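Local coordinates for protein arsenate Reductase (Corynebacterium glutamicum, PDB 3T38) that probably reduces arsenate to arsenite in a thioredoxin-dependent reaction, using a low molecular weight tyrosine phosphatase fold, at residues L146-M160 and V165-E178. Sequence-based numbering, arbitrary orientation.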
ATOM      1  N   LEU A 146       0.017   1.340  -6.730  1.00 21.08           N
ATOM      2  CA  LEU A 146      -0.410   0.084  -7.334  1.00 22.04           C
ATOM      3  C   LEU A 146      -0.968  -0.910  -6.318  1.00 22.72           C
ATOM      4  O   LEU A 146      -0.374  -1.149  -5.283  1.00 23.42           O
ATOM      5  CB  LEU A 146       0.783  -0.558  -8.037  1.00 22.31           C
ATOM      6  CG  LEU A 146       0.448  -1.756  -8.907  1.00 25.07           C
ATOM      7  CD1 LEU A 146      -0.643  -1.366 -10.021  1.00 18.88           C
ATOM      8  CD2 LEU A 146       1.846  -2.194  -9.463  1.00 25.52           C
ATOM      9  N   THR A 147      -2.085  -1.511  -6.633  1.00 22.79           N
ATOM     10  CA  THR A 147      -2.673  -2.529  -5.740  1.00 21.99           C
ATOM     11  C   THR A 147      -3.086  -3.712  -6.636  1.00 23.81           C
ATOM     12  O   THR A 147      -3.209  -3.589  -7.842  1.00 23.99           O
ATOM     13  CB  THR A 147      -3.896  -2.004  -4.993  1.00 22.98           C
ATOM     14  OG1 THR A 147      -4.854  -1.529  -5.946  1.00 22.57           O
ATOM     15  CG2 THR A 147      -3.536  -0.852  -3.946  1.00 15.12           C
ATOM     16  N   ASP A 148      -3.228  -4.868  -6.039  1.00 25.40           N
ATOM     17  CA  ASP A 148      -3.425  -6.097  -6.782  1.00 27.18           C
ATOM     18  C   ASP A 148      -4.820  -6.142  -7.364  1.00 26.62           C
ATOM     19  O   ASP A 148      -4.982  -6.595  -8.478  1.00 26.98           O
ATOM     20  CB  ASP A 148      -3.265  -7.312  -5.827  1.00 29.10           C
ATOM     21  CG  ASP A 148      -3.213  -8.637  -6.567  1.00 30.79           C
ATOM     22  OD1 ASP A 148      -2.210  -8.859  -7.293  1.00 29.18           O
ATOM     23  OD2 ASP A 148      -4.140  -9.440  -6.377  1.00 26.61           O
ATOM     24  N   ASP A 149      -5.835  -5.669  -6.634  1.00 26.80           N
ATOM     25  CA  ASP A 149      -7.207  -5.783  -7.146  1.00 27.20           C
ATOM     26  C   ASP A 149      -7.309  -5.168  -8.562  1.00 27.39           C
ATOM     27  O   ASP A 149      -7.927  -5.750  -9.440  1.00 29.41           O
ATOM     28  CB  ASP A 149      -8.227  -5.121  -6.224  1.00 27.04           C
ATOM     29  CG  ASP A 149      -7.689  -3.872  -5.570  1.00 27.98           C
ATOM     30  OD1 ASP A 149      -6.890  -3.075  -6.192  1.00 23.28           O
ATOM     31  OD2 ASP A 149      -7.968  -3.736  -4.375  1.00 26.07           O
ATOM     32  N   VAL A 150      -6.687  -4.008  -8.789  1.00 25.57           N
ATOM     33  CA  VAL A 150      -6.810  -3.346 -10.095  1.00 24.15           C
ATOM     34  C   VAL A 150      -6.033  -4.008 -11.221  1.00 24.00           C
ATOM     35  O   VAL A 150      -6.414  -3.844 -12.381  1.00 23.46           O
ATOM     36  CB  VAL A 150      -6.571  -1.804 -10.050  1.00 23.05           C
ATOM     37  CG1 VAL A 150      -7.507  -1.208  -8.950  1.00 22.49           C
ATOM     38  CG2 VAL A 150      -5.107  -1.470  -9.770  1.00 17.69           C
ATOM     39  N   ILE A 151      -4.990  -4.770 -10.877  1.00 23.70           N
ATOM     40  CA  ILE A 151      -4.310  -5.546 -11.845  1.00 25.05           C
ATOM     41  C   ILE A 151      -5.212  -6.685 -12.257  1.00 26.99           C
ATOM     42  O   ILE A 151      -5.415  -6.918 -13.442  1.00 28.97           O
ATOM     43  CB  ILE A 151      -2.952  -6.070 -11.341  1.00 26.59           C
ATOM     44  CG1 ILE A 151      -1.980  -4.906 -10.990  1.00 21.46           C
ATOM     45  CG2 ILE A 151      -2.303  -6.964 -12.426  1.00 24.96           C
ATOM     46  CD1 ILE A 151      -0.767  -5.404 -10.034  1.00 21.81           C
ATOM     47  N   ARG A 152      -5.805  -7.368 -11.288  1.00 28.78           N
ATOM     48  CA  ARG A 152      -6.686  -8.536 -11.569  1.00 30.42           C
ATOM     49  C   ARG A 152      -7.888  -8.157 -12.434  1.00 31.15           C
ATOM     50  O   ARG A 152      -8.378  -8.950 -13.275  1.00 32.23           O
ATOM     51  CB  ARG A 152      -7.170  -9.149 -10.286  1.00 29.81           C
ATOM     52  CG  ARG A 152      -6.101  -9.897  -9.487  1.00 34.60           C
ATOM     53  CD  ARG A 152      -6.719 -10.652  -8.313  1.00 38.21           C
ATOM     54  NE  ARG A 152      -5.757 -11.374  -7.480  1.00 40.67           N
ATOM     55  CZ  ARG A 152      -5.650 -12.697  -7.459  1.00 45.72           C
ATOM     56  NH1 ARG A 152      -6.420 -13.463  -8.245  1.00 44.28           N
ATOM     57  NH2 ARG A 152      -4.748 -13.261  -6.687  1.00 46.85           N
ATOM     58  N   ALA A 153      -8.384  -6.940 -12.215  1.00 29.09           N
ATOM     59  CA  ALA A 153      -9.578  -6.533 -12.957  1.00 28.61           C
ATOM     60  C   ALA A 153      -9.168  -6.222 -14.410  1.00 27.66           C
ATOM     61  O   ALA A 153     -10.003  -6.245 -15.253  1.00 27.90           O
ATOM     62  CB  ALA A 153     -10.200  -5.289 -12.285  1.00 27.27           C
ATOM     63  N   SER A 154      -7.905  -5.835 -14.666  1.00 25.15           N
ATOM     64  CA  SER A 154      -7.544  -5.183 -15.896  1.00 25.59           C
ATOM     65  C   SER A 154      -7.478  -6.188 -17.089  1.00 27.38           C
ATOM     66  O   SER A 154      -7.042  -7.332 -16.913  1.00 28.85           O
ATOM     67  CB  SER A 154      -6.215  -4.443 -15.701  1.00 24.17           C
ATOM     68  OG  SER A 154      -6.391  -3.345 -14.816  1.00 26.23           O
ATOM     69  N   ASP A 155      -7.951  -5.783 -18.265  1.00 27.67           N
ATOM     70  CA  ASP A 155      -7.727  -6.553 -19.527  1.00 29.48           C
ATOM     71  C   ASP A 155      -6.408  -6.116 -20.211  1.00 28.51           C
ATOM     72  O   ASP A 155      -5.826  -6.873 -20.942  1.00 29.78           O
ATOM     73  CB  ASP A 155      -8.891  -6.378 -20.514  1.00 29.61           C
ATOM     74  CG  ASP A 155     -10.222  -6.811 -19.932  1.00 34.41           C
ATOM     75  OD1 ASP A 155     -10.446  -8.031 -19.810  1.00 39.73           O
ATOM     76  OD2 ASP A 155     -11.049  -5.950 -19.548  1.00 35.03           O
ATOM     77  N   TYR A 156      -5.971  -4.876 -19.979  1.00 27.07           N
ATOM     78  CA  TYR A 156      -4.718  -4.324 -20.520  1.00 27.08           C
ATOM     79  C   TYR A 156      -3.949  -3.706 -19.363  1.00 26.63           C
ATOM     80  O   TYR A 156      -4.528  -2.944 -18.586  1.00 24.95           O
ATOM     81  CB  TYR A 156      -4.992  -3.196 -21.532  1.00 26.35           C
ATOM     82  CG  TYR A 156      -5.636  -3.640 -22.815  1.00 27.64           C
ATOM     83  CD1 TYR A 156      -6.999  -3.939 -22.849  1.00 27.14           C
ATOM     84  CD2 TYR A 156      -4.870  -3.815 -23.994  1.00 24.60           C
ATOM     85  CE1 TYR A 156      -7.623  -4.388 -24.012  1.00 29.65           C
ATOM     86  CE2 TYR A 156      -5.496  -4.266 -25.220  1.00 28.93           C
ATOM     87  CZ  TYR A 156      -6.880  -4.562 -25.199  1.00 31.63           C
ATOM     88  OH  TYR A 156      -7.544  -4.991 -26.334  1.00 34.14           O
ATOM     89  N   VAL A 157      -2.652  -3.994 -19.249  1.00 28.32           N
ATOM     90  CA  VAL A 157      -1.853  -3.382 -18.195  1.00 28.46           C
ATOM     91  C   VAL A 157      -0.684  -2.772 -18.899  1.00 29.26           C
ATOM     92  O   VAL A 157       0.071  -3.496 -19.546  1.00 30.21           O
ATOM     93  CB  VAL A 157      -1.309  -4.439 -17.160  1.00 29.80           C
ATOM     94  CG1 VAL A 157      -0.292  -3.797 -16.205  1.00 28.99           C
ATOM     95  CG2 VAL A 157      -2.445  -5.171 -16.381  1.00 28.52           C
ATOM     96  N   ILE A 158      -0.537  -1.450 -18.795  1.00 29.18           N
ATOM     97  CA  ILE A 158       0.504  -0.725 -19.552  1.00 28.95           C
ATOM     98  C   ILE A 158       1.468  -0.108 -18.590  1.00 29.28           C
ATOM     99  O   ILE A 158       1.124   0.715 -17.795  1.00 29.93           O
ATOM    100  CB  ILE A 158      -0.042   0.373 -20.543  1.00 28.19           C
ATOM    101  CG1 ILE A 158      -0.938  -0.235 -21.629  1.00 30.21           C
ATOM    102  CG2 ILE A 158       1.068   1.091 -21.271  1.00 25.47           C
ATOM    103  CD1 ILE A 158      -2.347  -0.503 -21.180  1.00 27.76           C
ATOM    104  N   THR A 159       2.696  -0.484 -18.775  1.00 30.88           N
ATOM    105  CA  THR A 159       3.828  -0.163 -17.958  1.00 33.20           C
ATOM    106  C   THR A 159       4.637   0.994 -18.566  1.00 32.92           C
ATOM    107  O   THR A 159       4.861   1.015 -19.762  1.00 32.42           O
ATOM    108  CB  THR A 159       4.659  -1.494 -17.869  1.00 34.15           C
ATOM    109  OG1 THR A 159       4.404  -2.055 -16.565  1.00 37.39           O
ATOM    110  CG2 THR A 159       6.093  -1.319 -18.139  1.00 36.49           C
HETATM  111  N   MSE A 160       5.024   1.967 -17.741  1.00 33.08           N
HETATM  112  CA  MSE A 160       5.687   3.183 -18.233  1.00 34.57           C
HETATM  113  C   MSE A 160       6.910   3.590 -17.349  1.00 34.84           C
HETATM  114  O   MSE A 160       7.012   4.727 -16.853  1.00 33.31           O
HETATM  115  CB  MSE A 160       4.654   4.321 -18.325  1.00 33.70           C
HETATM  116  CG  MSE A 160       3.284   3.823 -18.770  1.00 35.59           C
HETATM  117 SE   MSE A 160       1.986   5.298 -18.998  1.00 48.16          SE
HETATM  118  CE  MSE A 160       2.844   6.314 -20.435  1.00 31.97           C
ATOM    119  N   VAL A 165       7.519  -4.304 -10.968  1.00 39.39           N
ATOM    120  CA  VAL A 165       6.758  -4.257  -9.710  1.00 36.46           C
ATOM    121  C   VAL A 165       5.372  -4.905  -9.834  1.00 35.32           C
ATOM    122  O   VAL A 165       4.589  -4.892  -8.870  1.00 32.76           O
ATOM    123  CB  VAL A 165       6.500  -2.818  -9.236  1.00 34.30           C
ATOM    124  CG1 VAL A 165       7.839  -2.057  -8.930  1.00 36.44           C
ATOM    125  CG2 VAL A 165       5.605  -2.098 -10.247  1.00 31.76           C
ATOM    126  N   CYS A 166       5.051  -5.374 -11.037  1.00 34.96           N
ATOM    127  CA  CYS A 166       3.688  -5.711 -11.333  1.00 35.94           C
ATOM    128  C   CYS A 166       3.568  -7.199 -11.576  1.00 37.21           C
ATOM    129  O   CYS A 166       4.229  -7.703 -12.442  1.00 38.90           O
ATOM    130  CB  CYS A 166       3.125  -4.887 -12.513  1.00 35.21           C
ATOM    131  SG  CYS A 166       1.382  -5.305 -12.735  1.00 38.06           S
ATOM    132  N   PRO A 167       2.749  -7.916 -10.775  1.00 37.49           N
ATOM    133  CA  PRO A 167       2.658  -9.363 -11.055  1.00 39.99           C
ATOM    134  C   PRO A 167       2.045  -9.660 -12.418  1.00 40.85           C
ATOM    135  O   PRO A 167       1.181  -8.922 -12.908  1.00 39.95           O
ATOM    136  CB  PRO A 167       1.774  -9.921  -9.906  1.00 40.15           C
ATOM    137  CG  PRO A 167       1.142  -8.709  -9.241  1.00 37.54           C
ATOM    138  CD  PRO A 167       2.215  -7.598  -9.444  1.00 37.04           C
HETATM  139  N   MSE A 168       2.503 -10.742 -13.003  1.00 43.09           N
HETATM  140  CA  MSE A 168       2.161 -11.130 -14.353  1.00 45.91           C
HETATM  141  C   MSE A 168       1.002 -12.145 -14.444  1.00 45.21           C
HETATM  142  O   MSE A 168       1.258 -13.312 -14.614  1.00 47.01           O
HETATM  143  CB  MSE A 168       3.412 -11.756 -14.951  1.00 49.44           C
HETATM  144  CG  MSE A 168       3.712 -11.273 -16.327  1.00 59.57           C
HETATM  145 SE   MSE A 168       4.012  -9.336 -16.431  1.00 78.20          SE
HETATM  146  CE  MSE A 168       5.982  -9.413 -16.685  1.00 73.64           C
ATOM    147  N   TYR A 169      -0.256 -11.701 -14.360  1.00 42.79           N
ATOM    148  CA  TYR A 169      -1.409 -12.624 -14.446  1.00 42.69           C
ATOM    149  C   TYR A 169      -1.745 -13.023 -15.880  1.00 42.74           C
ATOM    150  O   TYR A 169      -1.734 -12.175 -16.772  1.00 41.07           O
ATOM    151  CB  TYR A 169      -2.681 -12.043 -13.773  1.00 41.21           C
ATOM    152  CG  TYR A 169      -2.583 -11.831 -12.279  1.00 38.15           C
ATOM    153  CD1 TYR A 169      -2.647 -12.906 -11.401  1.00 39.16           C
ATOM    154  CD2 TYR A 169      -2.385 -10.571 -11.753  1.00 36.64           C
ATOM    155  CE1 TYR A 169      -2.540 -12.724 -10.035  1.00 39.54           C
ATOM    156  CE2 TYR A 169      -2.284 -10.367 -10.371  1.00 34.11           C
ATOM    157  CZ  TYR A 169      -2.361 -11.446  -9.520  1.00 36.13           C
ATOM    158  OH  TYR A 169      -2.248 -11.264  -8.159  1.00 37.15           O
ATOM    159  N   PRO A 170      -2.077 -14.313 -16.101  1.00 44.81           N
ATOM    160  CA  PRO A 170      -2.629 -14.742 -17.414  1.00 45.85           C
ATOM    161  C   PRO A 170      -4.009 -14.150 -17.682  1.00 44.31           C
ATOM    162  O   PRO A 170      -4.718 -13.784 -16.728  1.00 43.84           O
ATOM    163  CB  PRO A 170      -2.735 -16.269 -17.295  1.00 47.52           C
ATOM    164  CG  PRO A 170      -2.687 -16.546 -15.865  1.00 49.51           C
ATOM    165  CD  PRO A 170      -1.894 -15.456 -15.187  1.00 46.42           C
ATOM    166  N   GLY A 171      -4.387 -14.085 -18.956  1.00 43.66           N
ATOM    167  CA  GLY A 171      -5.718 -13.630 -19.366  1.00 42.54           C
ATOM    168  C   GLY A 171      -5.713 -12.151 -19.707  1.00 40.48           C
ATOM    169  O   GLY A 171      -6.776 -11.528 -19.780  1.00 40.85           O
ATOM    170  N   LYS A 172      -4.519 -11.579 -19.919  1.00 38.96           N
ATOM    171  CA  LYS A 172      -4.347 -10.146 -20.005  1.00 36.20           C
ATOM    172  C   LYS A 172      -3.285  -9.714 -21.028  1.00 36.94           C
ATOM    173  O   LYS A 172      -2.285 -10.408 -21.212  1.00 36.76           O
ATOM    174  CB  LYS A 172      -3.903  -9.597 -18.637  1.00 34.46           C
ATOM    175  CG  LYS A 172      -4.828  -9.869 -17.477  1.00 34.28           C
ATOM    176  CD  LYS A 172      -4.339  -9.233 -16.158  1.00 29.98           C
ATOM    177  CE  LYS A 172      -5.167  -9.868 -14.976  1.00 29.62           C
ATOM    178  NZ  LYS A 172      -6.567  -9.497 -15.188  1.00 28.78           N
ATOM    179  N   HIS A 173      -3.472  -8.512 -21.589  1.00 36.18           N
ATOM    180  CA  HIS A 173      -2.452  -7.841 -22.434  1.00 37.90           C
ATOM    181  C   HIS A 173      -1.497  -6.960 -21.639  1.00 35.40           C
ATOM    182  O   HIS A 173      -1.864  -5.915 -21.174  1.00 34.83           O
ATOM    183  CB  HIS A 173      -3.114  -7.075 -23.622  1.00 37.24           C
ATOM    184  CG  HIS A 173      -4.094  -7.923 -24.354  1.00 42.17           C
ATOM    185  ND1 HIS A 173      -3.702  -8.973 -25.152  1.00 45.56           N
ATOM    186  CD2 HIS A 173      -5.451  -7.960 -24.323  1.00 45.58           C
ATOM    187  CE1 HIS A 173      -4.770  -9.600 -25.611  1.00 47.91           C
ATOM    188  NE2 HIS A 173      -5.845  -9.003 -25.125  1.00 48.90           N
ATOM    189  N   TYR A 174      -0.283  -7.428 -21.454  1.00 36.80           N
ATOM    190  CA  TYR A 174       0.782  -6.619 -20.877  1.00 36.35           C
ATOM    191  C   TYR A 174       1.571  -5.897 -21.996  1.00 37.02           C
ATOM    192  O   TYR A 174       2.186  -6.519 -22.870  1.00 39.28           O
ATOM    193  CB  TYR A 174       1.693  -7.489 -19.994  1.00 36.38           C
ATOM    194  CG  TYR A 174       1.047  -7.898 -18.691  1.00 36.53           C
ATOM    195  CD1 TYR A 174       0.204  -9.009 -18.603  1.00 38.07           C
ATOM    196  CD2 TYR A 174       1.278  -7.161 -17.536  1.00 37.45           C
ATOM    197  CE1 TYR A 174      -0.386  -9.373 -17.374  1.00 38.90           C
ATOM    198  CE2 TYR A 174       0.715  -7.515 -16.317  1.00 35.91           C
ATOM    199  CZ  TYR A 174      -0.129  -8.614 -16.252  1.00 38.71           C
ATOM    200  OH  TYR A 174      -0.679  -8.918 -15.027  1.00 42.08           O
ATOM    201  N   LEU A 175       1.525  -4.584 -21.932  1.00 36.39           N
ATOM    202  CA  LEU A 175       2.190  -3.698 -22.862  1.00 38.23           C
ATOM    203  C   LEU A 175       3.237  -2.893 -22.059  1.00 37.17           C
ATOM    204  O   LEU A 175       2.973  -2.507 -20.907  1.00 35.91           O
ATOM    205  CB  LEU A 175       1.142  -2.748 -23.519  1.00 38.22           C
ATOM    206  CG  LEU A 175       0.339  -3.006 -24.832  1.00 42.61           C
ATOM    207  CD1 LEU A 175       0.072  -4.468 -25.241  1.00 45.49           C
ATOM    208  CD2 LEU A 175      -0.957  -2.173 -24.923  1.00 41.72           C
ATOM    209  N   ASP A 176       4.407  -2.676 -22.661  1.00 37.51           N
ATOM    210  CA  ASP A 176       5.501  -1.891 -22.086  1.00 37.14           C
ATOM    211  C   ASP A 176       5.838  -0.687 -22.980  1.00 36.59           C
ATOM    212  O   ASP A 176       6.328  -0.857 -24.090  1.00 37.19           O
ATOM    213  CB  ASP A 176       6.757  -2.789 -21.977  1.00 40.60           C
ATOM    214  CG  ASP A 176       7.844  -2.186 -21.095  1.00 42.66           C
ATOM    215  OD1 ASP A 176       7.905  -0.963 -20.910  1.00 45.92           O
ATOM    216  OD2 ASP A 176       8.671  -2.946 -20.590  1.00 52.87           O
ATOM    217  N   TRP A 177       5.557   0.521 -22.493  1.00 44.66           N
ATOM    218  CA  TRP A 177       5.727   1.746 -23.272  1.00 43.77           C
ATOM    219  C   TRP A 177       6.973   2.561 -22.890  1.00 46.37           C
ATOM    220  O   TRP A 177       6.995   3.775 -23.097  1.00 46.25           O
ATOM    221  CB  TRP A 177       4.504   2.648 -23.123  1.00 40.02           C
ATOM    222  CG  TRP A 177       3.314   2.243 -23.950  1.00 35.74           C
ATOM    223  CD1 TRP A 177       3.182   1.112 -24.691  1.00 37.42           C
ATOM    224  CD2 TRP A 177       2.087   2.942 -24.062  1.00 30.51           C
ATOM    225  NE1 TRP A 177       1.948   1.070 -25.282  1.00 33.80           N
ATOM    226  CE2 TRP A 177       1.252   2.184 -24.917  1.00 31.72           C
ATOM    227  CE3 TRP A 177       1.609   4.161 -23.539  1.00 27.88           C
ATOM    228  CZ2 TRP A 177      -0.034   2.584 -25.261  1.00 29.69           C
ATOM    229  CZ3 TRP A 177       0.327   4.568 -23.883  1.00 24.55           C
ATOM    230  CH2 TRP A 177      -0.488   3.776 -24.721  1.00 29.10           C
ATOM    231  N   GLU A 178       7.977   1.920 -22.314  1.00 49.16           N
ATOM    232  CA  GLU A 178       9.239   2.596 -22.024  1.00 52.51           C
ATOM    233  C   GLU A 178      10.383   1.593 -21.974  1.00 55.76           C
ATOM    234  O   GLU A 178      11.007   1.429 -20.923  1.00 57.14           O
ATOM    235  CB  GLU A 178       9.165   3.346 -20.684  1.00 52.14           C
ATOM    236  CG  GLU A 178      10.342   4.381 -20.458  1.00 57.23           C
ATOM    237  CD  GLU A 178      10.140   5.279 -19.220  1.00 60.34           C
ATOM    238  OE1 GLU A 178       8.961   5.598 -18.885  1.00 57.16           O
ATOM    239  OE2 GLU A 178      11.169   5.661 -18.592  1.00 63.27           O
TER
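Y156 to T159 pairs in parallel with H173 to D176; the two strand axes come within 4.7 Å and their directions differ by 17°. Five backbone hydrogen bonds zigzag between them: H173 N to D155 O, V157 N to H173 O, L175 N to V157 O, T159 N to L175 O and W177 N to T159 O. Strand 173-176 is thus the outer neighbour of 156-159, whose other edge bonds to strand 83-88, in the 2-1-3-4 parallel sheet of the low molecular weight tyrosine phosphatase fold.

K172 reaches back to carbonyls of the 146-160 segment. Its chain runs extended and then turns at chi4 (-63°), which brings NZ 2.7 Å from R152 O, above that carbonyl's plane, and 2.8 Å from S154 O, in plane; a bond to I151 O is weak. The ammonium therefore ties the carbonyl of R152, in helix 148-153, to that of S154, in the loop leading into strand 156-159.

R152 CG covers one face of the Y169 ring, 4.3 Å from its centroid, a CH-pi contact, while D148 OD1 and I151 CG2 meet the ring edge. Y169 OH donates to the syn lone pair of D148 OD1 (2.6 Å). D148 OD2 takes R152 NE in a salt bridge and also pairs with R36 of the second subunit, so one carboxylate links the loop, the helix and the dimer partner. I151 CD1, meanwhile, packs on C166 SG (3.5 Å) and P167 CD.

On one sheet face, beneath helix 190-211, I158 CG2 stands over the five-membered ring of W177, 3.6 Å from its centroid, a CH-pi contact; the Y156 and H173 side chains lie side by side, H173 CD2 over one face of the Y156 ring, the planes oblique at 38°. On the reverse face V157 CB rests 3.8 Å from Y174 CD2.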